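4-alpha-glucanotransferase (Aquifex aeolicus, PDB 1TZ7) is an amylomaltase, also called disproportionating enzyme or D-enzyme, of the 4-alpha-glucanotransferase family, built around a (beta/alpha)8 barrel. Local coordinates at residues G310-W315 against T359-Y364; A352-F357 against Y364-F369; H388-V393 against N397-S402. One frame throughout, in Å; residues are numbered along the deposited sequence.

Contact 1: residues G310-W315 against T359-Y364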
# COMPACT_ATOMS: atom_id res chain seq x y z
N GLY A 310 1.80 -12.92 9.98
CA GLY A 310 1.54 -12.35 11.29
C GLY A 310 0.17 -12.73 11.88
O GLY A 310 -0.04 -12.61 13.09
N PHE A 311 -0.76 -13.17 11.03
CA PHE A 311 -2.08 -13.59 11.49
C PHE A 311 -2.03 -14.99 12.11
O PHE A 311 -2.91 -15.38 12.87
CB PHE A 311 -3.08 -13.56 10.34
CG PHE A 311 -3.38 -12.17 9.82
CD1 PHE A 311 -3.11 -11.84 8.49
CD2 PHE A 311 -3.92 -11.20 10.65
CE1 PHE A 311 -3.38 -10.57 8.01
CE2 PHE A 311 -4.19 -9.92 10.17
CZ PHE A 311 -3.92 -9.61 8.85
N GLU A 312 -0.98 -15.74 11.78
CA GLU A 312 -0.72 -17.04 12.43
C GLU A 312 0.17 -16.86 13.66
O GLU A 312 -0.12 -17.39 14.72
CB GLU A 312 -0.05 -18.00 11.44
CG GLU A 312 0.04 -19.44 11.94
CD GLU A 312 1.29 -19.70 12.78
OE1 GLU A 312 1.21 -20.48 13.75
OE2 GLU A 312 2.35 -19.11 12.48
N ALA A 313 1.26 -16.13 13.49
CA ALA A 313 2.16 -15.79 14.60
C ALA A 313 3.02 -14.58 14.23
O ALA A 313 3.42 -14.43 13.08
CB ALA A 313 3.05 -16.99 14.95
N TYR A 314 3.29 -13.73 15.21
CA TYR A 314 4.04 -12.50 14.96
C TYR A 314 5.25 -12.38 15.87
O TYR A 314 5.25 -12.88 17.00
CB TYR A 314 3.13 -11.27 15.13
CG TYR A 314 2.65 -11.05 16.54
CD1 TYR A 314 3.32 -10.18 17.39
CD2 TYR A 314 1.51 -11.70 17.02
CE1 TYR A 314 2.88 -9.96 18.68
CE2 TYR A 314 1.06 -11.49 18.31
CZ TYR A 314 1.75 -10.62 19.14
OH TYR A 314 1.31 -10.41 20.43
N TRP A 315 6.29 -11.72 15.37
CA TRP A 315 7.51 -11.52 16.12
C TRP A 315 7.35 -10.34 17.09
O TRP A 315 7.03 -9.22 16.67
CB TRP A 315 8.68 -11.29 15.17
CG TRP A 315 10.03 -11.29 15.83
CD1 TRP A 315 10.85 -10.22 16.01
CD2 TRP A 315 10.71 -12.42 16.39
NE1 TRP A 315 12.01 -10.61 16.65
CE2 TRP A 315 11.95 -11.95 16.90
CE3 TRP A 315 10.41 -13.78 16.53
CZ2 TRP A 315 12.87 -12.79 17.52
CZ3 TRP A 315 11.34 -14.61 17.15
CH2 TRP A 315 12.54 -14.12 17.64
N THR A 359 5.96 -20.72 7.20
CA THR A 359 5.92 -22.11 7.65
C THR A 359 4.67 -22.80 7.11
O THR A 359 3.81 -22.16 6.49
CB THR A 359 5.91 -22.18 9.18
OG1 THR A 359 4.77 -21.48 9.69
CG2 THR A 359 7.11 -21.43 9.78
N ASP A 360 4.57 -24.11 7.35
CA ASP A 360 3.40 -24.88 6.92
C ASP A 360 2.14 -24.47 7.68
O ASP A 360 1.04 -24.56 7.15
CB ASP A 360 3.66 -26.38 7.11
CG ASP A 360 4.53 -26.97 6.01
OD1 ASP A 360 5.02 -28.11 6.18
OD2 ASP A 360 4.78 -26.37 4.94
N GLU A 361 2.30 -24.01 8.92
CA GLU A 361 1.19 -23.45 9.69
C GLU A 361 0.59 -22.27 8.95
O GLU A 361 -0.63 -22.14 8.88
CB GLU A 361 1.65 -23.00 11.07
CG GLU A 361 2.09 -24.12 11.98
CD GLU A 361 3.58 -24.08 12.27
OE1 GLU A 361 4.38 -24.23 11.32
OE2 GLU A 361 3.94 -23.90 13.45
N VAL A 362 1.45 -21.41 8.40
CA VAL A 362 1.00 -20.23 7.66
C VAL A 362 0.32 -20.65 6.37
O VAL A 362 -0.73 -20.11 6.03
CB VAL A 362 2.19 -19.29 7.31
CG1 VAL A 362 1.71 -18.11 6.46
CG2 VAL A 362 2.86 -18.78 8.59
N ARG A 363 0.92 -21.60 5.65
CA ARG A 363 0.35 -22.07 4.38
C ARG A 363 -1.02 -22.71 4.61
O ARG A 363 -1.93 -22.54 3.81
CB ARG A 363 1.29 -23.08 3.71
CG ARG A 363 2.57 -22.46 3.16
CD ARG A 363 3.52 -23.47 2.50
NE ARG A 363 4.77 -23.61 3.24
CZ ARG A 363 5.92 -23.03 2.91
NH1 ARG A 363 6.01 -22.26 1.82
NH2 ARG A 363 7.00 -23.22 3.66
N TYR A 364 -1.16 -23.44 5.72
CA TYR A 364 -2.43 -24.06 6.05
C TYR A 364 -3.51 -23.03 6.35
O TYR A 364 -4.64 -23.20 5.95
CB TYR A 364 -2.29 -24.99 7.25
CG TYR A 364 -3.53 -25.80 7.51
CD1 TYR A 364 -3.89 -26.86 6.68
CD2 TYR A 364 -4.37 -25.50 8.58
CE1 TYR A 364 -5.03 -27.60 6.90
CE2 TYR A 364 -5.53 -26.24 8.82
CZ TYR A 364 -5.85 -27.29 7.97
OH TYR A 364 -6.98 -28.03 8.19
O HOH W 1 4.61 -20.30 12.16
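Glu-312 reaches from the loop before strand 313-318 to the first turn of helix 360-368, one of the helices around the (beta/alpha)8 barrel. The strand belongs to a separate antiparallel sheet, and the contact joins the loop leading into it to a barrel helix.

The direct contacts are van der Waals. Glu-312 leaves its backbone with CG opposite N (chi1 -170°) and bends at chi2. Its CD then lies 3.7 Å from Glu-361 CB. Next to Glu-361 on the helix, Val-362 CG2 lies 3.9 Å from Glu-312 OE2.

Charge is the second element. The carboxylates of Glu-312 and Glu-361 are turned 49° to each other, and OE1 of the former is 4.4 Å from OE2 of the latter. This like-charge approach is probably eased by salt bridges from Glu-312 OE1 to Lys-331 and from OE2 to Arg-309.

The polar link to the helix runs through water. Thr-359 holds the N-cap position. One water gives a proton to Glu-312 OE2 at 2.6 Å. The same water lies 2.7 Å from Thr-359 OG1.

Contact 2: residues A352-F357 against Y364-F369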
# COMPACT_ATOMS: atom_id res chain seq x y z
N ALA A 352 -2.84 -12.78 0.06
CA ALA A 352 -1.82 -12.90 1.09
C ALA A 352 -0.46 -12.50 0.55
O ALA A 352 0.01 -13.06 -0.45
CB ALA A 352 -1.78 -14.32 1.62
N GLU A 353 0.19 -11.53 1.21
CA GLU A 353 1.63 -11.36 1.10
C GLU A 353 2.31 -12.37 2.02
O GLU A 353 2.54 -12.10 3.21
CB GLU A 353 2.05 -9.94 1.48
CG GLU A 353 3.53 -9.63 1.17
CD GLU A 353 4.44 -9.85 2.37
OE1 GLU A 353 5.24 -10.83 2.35
OE2 GLU A 353 4.38 -9.06 3.33
N ASP A 354 2.63 -13.53 1.45
CA ASP A 354 3.13 -14.65 2.22
C ASP A 354 4.56 -14.95 1.82
O ASP A 354 4.96 -16.10 1.72
CB ASP A 354 2.23 -15.89 2.01
CG ASP A 354 2.09 -16.28 0.55
OD1 ASP A 354 1.60 -17.39 0.27
OD2 ASP A 354 2.45 -15.54 -0.38
N LEU A 355 5.32 -13.89 1.58
CA LEU A 355 6.74 -14.01 1.30
C LEU A 355 7.54 -13.81 2.60
O LEU A 355 7.30 -12.86 3.34
CB LEU A 355 7.16 -12.96 0.26
CG LEU A 355 6.26 -12.83 -0.98
CD1 LEU A 355 6.43 -11.47 -1.65
CD2 LEU A 355 6.54 -13.95 -1.97
N GLY A 356 8.46 -14.72 2.87
CA GLY A 356 9.40 -14.55 3.97
C GLY A 356 8.87 -15.06 5.29
O GLY A 356 7.74 -14.74 5.69
N PHE A 357 9.68 -15.85 5.99
CA PHE A 357 9.30 -16.44 7.28
C PHE A 357 8.02 -17.27 7.15
O PHE A 357 7.16 -17.23 8.03
CB PHE A 357 9.12 -15.35 8.34
CG PHE A 357 10.28 -14.42 8.46
CD1 PHE A 357 11.44 -14.81 9.13
CD2 PHE A 357 10.24 -13.14 7.90
CE1 PHE A 357 12.52 -13.95 9.24
CE2 PHE A 357 11.32 -12.28 8.01
CZ PHE A 357 12.46 -12.68 8.68
N TYR A 364 -1.16 -23.44 5.72
CA TYR A 364 -2.43 -24.06 6.05
C TYR A 364 -3.51 -23.03 6.35
O TYR A 364 -4.64 -23.20 5.95
CB TYR A 364 -2.29 -24.99 7.25
CG TYR A 364 -3.53 -25.80 7.51
CD1 TYR A 364 -3.89 -26.86 6.68
CD2 TYR A 364 -4.37 -25.50 8.58
CE1 TYR A 364 -5.03 -27.60 6.90
CE2 TYR A 364 -5.53 -26.24 8.82
CZ TYR A 364 -5.85 -27.29 7.97
OH TYR A 364 -6.98 -28.03 8.19
N LEU A 365 -3.15 -21.97 7.06
CA LEU A 365 -4.09 -20.88 7.35
C LEU A 365 -4.56 -20.25 6.05
O LEU A 365 -5.75 -20.07 5.84
CB LEU A 365 -3.45 -19.82 8.24
CG LEU A 365 -4.32 -18.58 8.55
CD1 LEU A 365 -5.52 -18.97 9.40
CD2 LEU A 365 -3.50 -17.50 9.24
N ARG A 366 -3.61 -19.92 5.18
CA ARG A 366 -3.92 -19.31 3.90
C ARG A 366 -4.87 -20.19 3.08
O ARG A 366 -5.88 -19.71 2.58
CB ARG A 366 -2.62 -19.07 3.12
CG ARG A 366 -2.78 -18.12 1.94
CD ARG A 366 -2.17 -18.63 0.66
NE ARG A 366 -0.77 -19.01 0.82
CZ ARG A 366 -0.25 -20.18 0.45
NH1 ARG A 366 -1.02 -21.11 -0.12
NH2 ARG A 366 1.04 -20.43 0.65
N GLU A 367 -4.54 -21.47 2.96
CA GLU A 367 -5.25 -22.36 2.05
C GLU A 367 -6.59 -22.82 2.64
O GLU A 367 -7.49 -23.19 1.90
CB GLU A 367 -4.38 -23.58 1.72
CG GLU A 367 -3.18 -23.25 0.83
CD GLU A 367 -2.52 -24.49 0.25
OE1 GLU A 367 -2.78 -25.60 0.75
OE2 GLU A 367 -1.73 -24.34 -0.71
N THR A 368 -6.71 -22.78 3.96
CA THR A 368 -7.96 -23.11 4.62
C THR A 368 -9.06 -22.14 4.19
O THR A 368 -10.22 -22.53 4.05
CB THR A 368 -7.79 -23.07 6.17
OG1 THR A 368 -7.03 -24.20 6.61
CG2 THR A 368 -9.13 -23.22 6.89
N PHE A 369 -8.69 -20.88 3.98
CA PHE A 369 -9.65 -19.85 3.60
C PHE A 369 -9.54 -19.46 2.13
O PHE A 369 -10.10 -18.45 1.70
CB PHE A 369 -9.48 -18.63 4.49
CG PHE A 369 -9.81 -18.88 5.92
CD1 PHE A 369 -8.81 -19.03 6.87
CD2 PHE A 369 -11.14 -19.00 6.32
CE1 PHE A 369 -9.13 -19.28 8.19
CE2 PHE A 369 -11.46 -19.24 7.64
CZ PHE A 369 -10.45 -19.38 8.58
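A beta-alpha-beta unit of the barrel is tied together here, in a buried spot, by Asp-354 and Arg-366. Asp-354 lies in the loop after strand 350-352, and Arg-366 on the helix 360-368 that follows. Their salt bridge converges on one oxygen. Asp-354 OD1 takes Arg-366 NE at 2.9 Å and is also 3.1 Å from Arg-366 NH2. Both hydrogen bonds are weak, with N-H...O angles of 125° and 121°. Both nitrogens meet the same oxygen, so this is a forked grip and not a two-oxygen pairing. The carboxylate and guanidinium planes are 89° apart.

Asp-354 OD2 is used differently: it accepts the backbone N-H of Ser-374. Ser-374 is on strand 373-376, which meets strand 350-352 where the barrel closes. Backbone bonding of Ala-352 with Pro-372 marks the same seam. The carboxylate thus bridges the helix of the unit and its second strand.

Arg-366 reaches the loop through bends at chi2 and chi3. The aliphatic part of its chain passes Ala-352, whose CB points at the helix and sits 3.9 Å from Arg-366 CG. The guanidinium lies between two acids, whose charges probably offset its own. Its far nitrogen, Arg-366 NH1, makes a weak hydrogen bond of 3.4 Å to Glu-367 OE2, part of a salt bridge.

Contact 3: residues H388-V393 against N397-S402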
# COMPACT_ATOMS: atom_id res chain seq x y z
N HIS A 388 8.57 -20.64 -6.76
CA HIS A 388 8.33 -19.46 -7.56
C HIS A 388 8.65 -19.69 -9.05
O HIS A 388 8.48 -18.79 -9.87
CB HIS A 388 9.16 -18.29 -7.04
CG HIS A 388 8.86 -17.93 -5.61
ND1 HIS A 388 8.26 -16.74 -5.25
CD2 HIS A 388 9.10 -18.60 -4.46
CE1 HIS A 388 8.14 -16.70 -3.94
NE2 HIS A 388 8.64 -17.81 -3.43
N LEU A 389 9.10 -20.89 -9.39
CA LEU A 389 9.20 -21.29 -10.79
C LEU A 389 7.78 -21.44 -11.39
O LEU A 389 6.87 -21.94 -10.73
CB LEU A 389 9.98 -22.61 -10.93
CG LEU A 389 11.50 -22.49 -10.72
CD1 LEU A 389 12.11 -23.85 -10.44
CD2 LEU A 389 12.16 -21.85 -11.92
N PRO A 390 7.60 -20.99 -12.63
CA PRO A 390 6.29 -21.01 -13.29
C PRO A 390 5.54 -22.34 -13.13
O PRO A 390 4.35 -22.34 -12.82
CB PRO A 390 6.63 -20.77 -14.75
CG PRO A 390 7.88 -19.96 -14.71
CD PRO A 390 8.64 -20.40 -13.49
N HIS A 391 6.24 -23.46 -13.33
CA HIS A 391 5.58 -24.76 -13.30
C HIS A 391 5.16 -25.22 -11.91
O HIS A 391 4.47 -26.23 -11.76
CB HIS A 391 6.45 -25.82 -14.00
CG HIS A 391 7.57 -26.36 -13.17
ND1 HIS A 391 8.90 -26.18 -13.51
CD2 HIS A 391 7.58 -27.15 -12.07
CE1 HIS A 391 9.66 -26.80 -12.63
NE2 HIS A 391 8.89 -27.39 -11.75
N ASN A 392 5.56 -24.46 -10.88
CA ASN A 392 5.19 -24.76 -9.50
C ASN A 392 4.11 -23.81 -8.95
O ASN A 392 3.65 -23.98 -7.83
CB ASN A 392 6.44 -24.71 -8.59
CG ASN A 392 7.26 -25.99 -8.66
OD1 ASN A 392 6.71 -27.07 -8.81
ND2 ASN A 392 8.59 -25.86 -8.54
N VAL A 393 3.72 -22.82 -9.76
CA VAL A 393 2.72 -21.84 -9.32
C VAL A 393 1.31 -22.33 -9.65
O VAL A 393 0.92 -22.44 -10.82
CB VAL A 393 2.96 -20.45 -9.99
CG1 VAL A 393 1.90 -19.45 -9.53
CG2 VAL A 393 4.35 -19.92 -9.66
N ASN A 397 -3.10 -18.01 -7.08
CA ASN A 397 -1.93 -17.22 -6.73
C ASN A 397 -1.91 -15.94 -7.53
O ASN A 397 -2.46 -15.87 -8.64
CB ASN A 397 -0.64 -18.00 -7.01
CG ASN A 397 -0.30 -18.98 -5.91
OD1 ASN A 397 -0.19 -18.64 -4.80
ND2 ASN A 397 -0.14 -20.17 -6.26
N VAL A 398 -1.29 -14.92 -6.96
CA VAL A 398 -0.86 -13.75 -7.71
C VAL A 398 0.65 -13.88 -8.00
O VAL A 398 1.44 -14.02 -7.09
CB VAL A 398 -1.13 -12.45 -6.91
CG1 VAL A 398 -0.94 -11.22 -7.79
CG2 VAL A 398 -2.56 -12.47 -6.33
N TYR A 399 1.01 -13.82 -9.28
CA TYR A 399 2.40 -14.08 -9.72
C TYR A 399 3.01 -12.78 -10.24
O TYR A 399 2.56 -12.23 -11.25
CB TYR A 399 2.39 -15.12 -10.85
CG TYR A 399 3.71 -15.86 -11.11
CD1 TYR A 399 3.84 -16.66 -12.25
CD2 TYR A 399 4.79 -15.77 -10.24
CE1 TYR A 399 5.02 -17.35 -12.51
CE2 TYR A 399 5.97 -16.46 -10.49
CZ TYR A 399 6.07 -17.25 -11.64
OH TYR A 399 7.22 -17.95 -11.92
N TYR A 400 4.03 -12.29 -9.54
CA TYR A 400 4.69 -11.02 -9.89
C TYR A 400 5.98 -11.28 -10.65
O TYR A 400 6.64 -12.29 -10.42
CB TYR A 400 5.01 -10.24 -8.60
CG TYR A 400 3.79 -9.83 -7.81
CD1 TYR A 400 3.19 -10.70 -6.91
CD2 TYR A 400 3.23 -8.57 -7.98
CE1 TYR A 400 2.07 -10.33 -6.19
CE2 TYR A 400 2.10 -8.18 -7.26
CZ TYR A 400 1.53 -9.07 -6.37
OH TYR A 400 0.40 -8.69 -5.66
N THR A 401 6.34 -10.37 -11.54
CA THR A 401 7.71 -10.32 -12.06
C THR A 401 8.63 -9.87 -10.94
O THR A 401 9.61 -10.53 -10.63
CB THR A 401 7.82 -9.34 -13.27
OG1 THR A 401 7.30 -8.06 -12.93
CG2 THR A 401 6.94 -9.80 -14.43
N SER A 402 8.29 -8.74 -10.35
CA SER A 402 8.97 -8.26 -9.15
C SER A 402 8.03 -7.34 -8.37
O SER A 402 6.92 -7.05 -8.82
CB SER A 402 10.27 -7.52 -9.53
OG SER A 402 10.01 -6.42 -10.37
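Tyr-399 turns CG opposite its backbone N (chi1 -160°), which sends the ring from strand 397-400 toward the loop 388-393. Val-393 places CG1 opposite its own N and CG2 beside it; this points CG2 at the ring and CG1 at Asn-397. Strand 397-400 is one of the strands of the (beta/alpha)8 barrel, between strands 373-376 and 452-456, and the loop follows strand 373-376. The contact packs this connection against the strand it leads into.

Apolar contact covers one ring face. Val-393 CG2 sits over the centre in a CH-pi contact, 3.8 Å from the centroid and 13° off the normal. Val-393 CG1 lies 3.9 Å from Asn-397 CB. Asn-397 ND2 also touches this methyl and hydrogen-bonds to Glu-394 O. Helix 437-447 also packs on the tyrosine, through Val-445.

The phenol oxygen is the polar centre. Pro-390 comes close, with CD 3.2 Å from Tyr-399 OH, and its nitrogen has no hydrogen to offer. The hydroxyl instead gives its proton to the loop backbone. Tyr-399 OH lies 2.5 Å from His-388 O, a short bond whose donor oxygen sits 29° out of the carbonyl plane.

How the contacts relate
Contacts 1 and 2 use successive parts of helix 360-368, its first turn and its second half, and share Tyr-364. Their centres are about 7 Å apart. They meet where Leu-365 CD2 packs 4.0 Å from Glu-312 N. Contact 1 is only partly buried and relies on water and on charges from outside its segments. Contact 2 is buried and ionic, and its acid also bonds to strand 373-376. Contact 3 is buried too, but joins the next connection of the barrel through a ring, methyl groups and one hydroxyl. Its centre is about 15 Å from that of contact 2, which it touches where Leu-355 CD2 lies 3.7 Å from His-388 CE1. Contacts 1 and 3 do not touch.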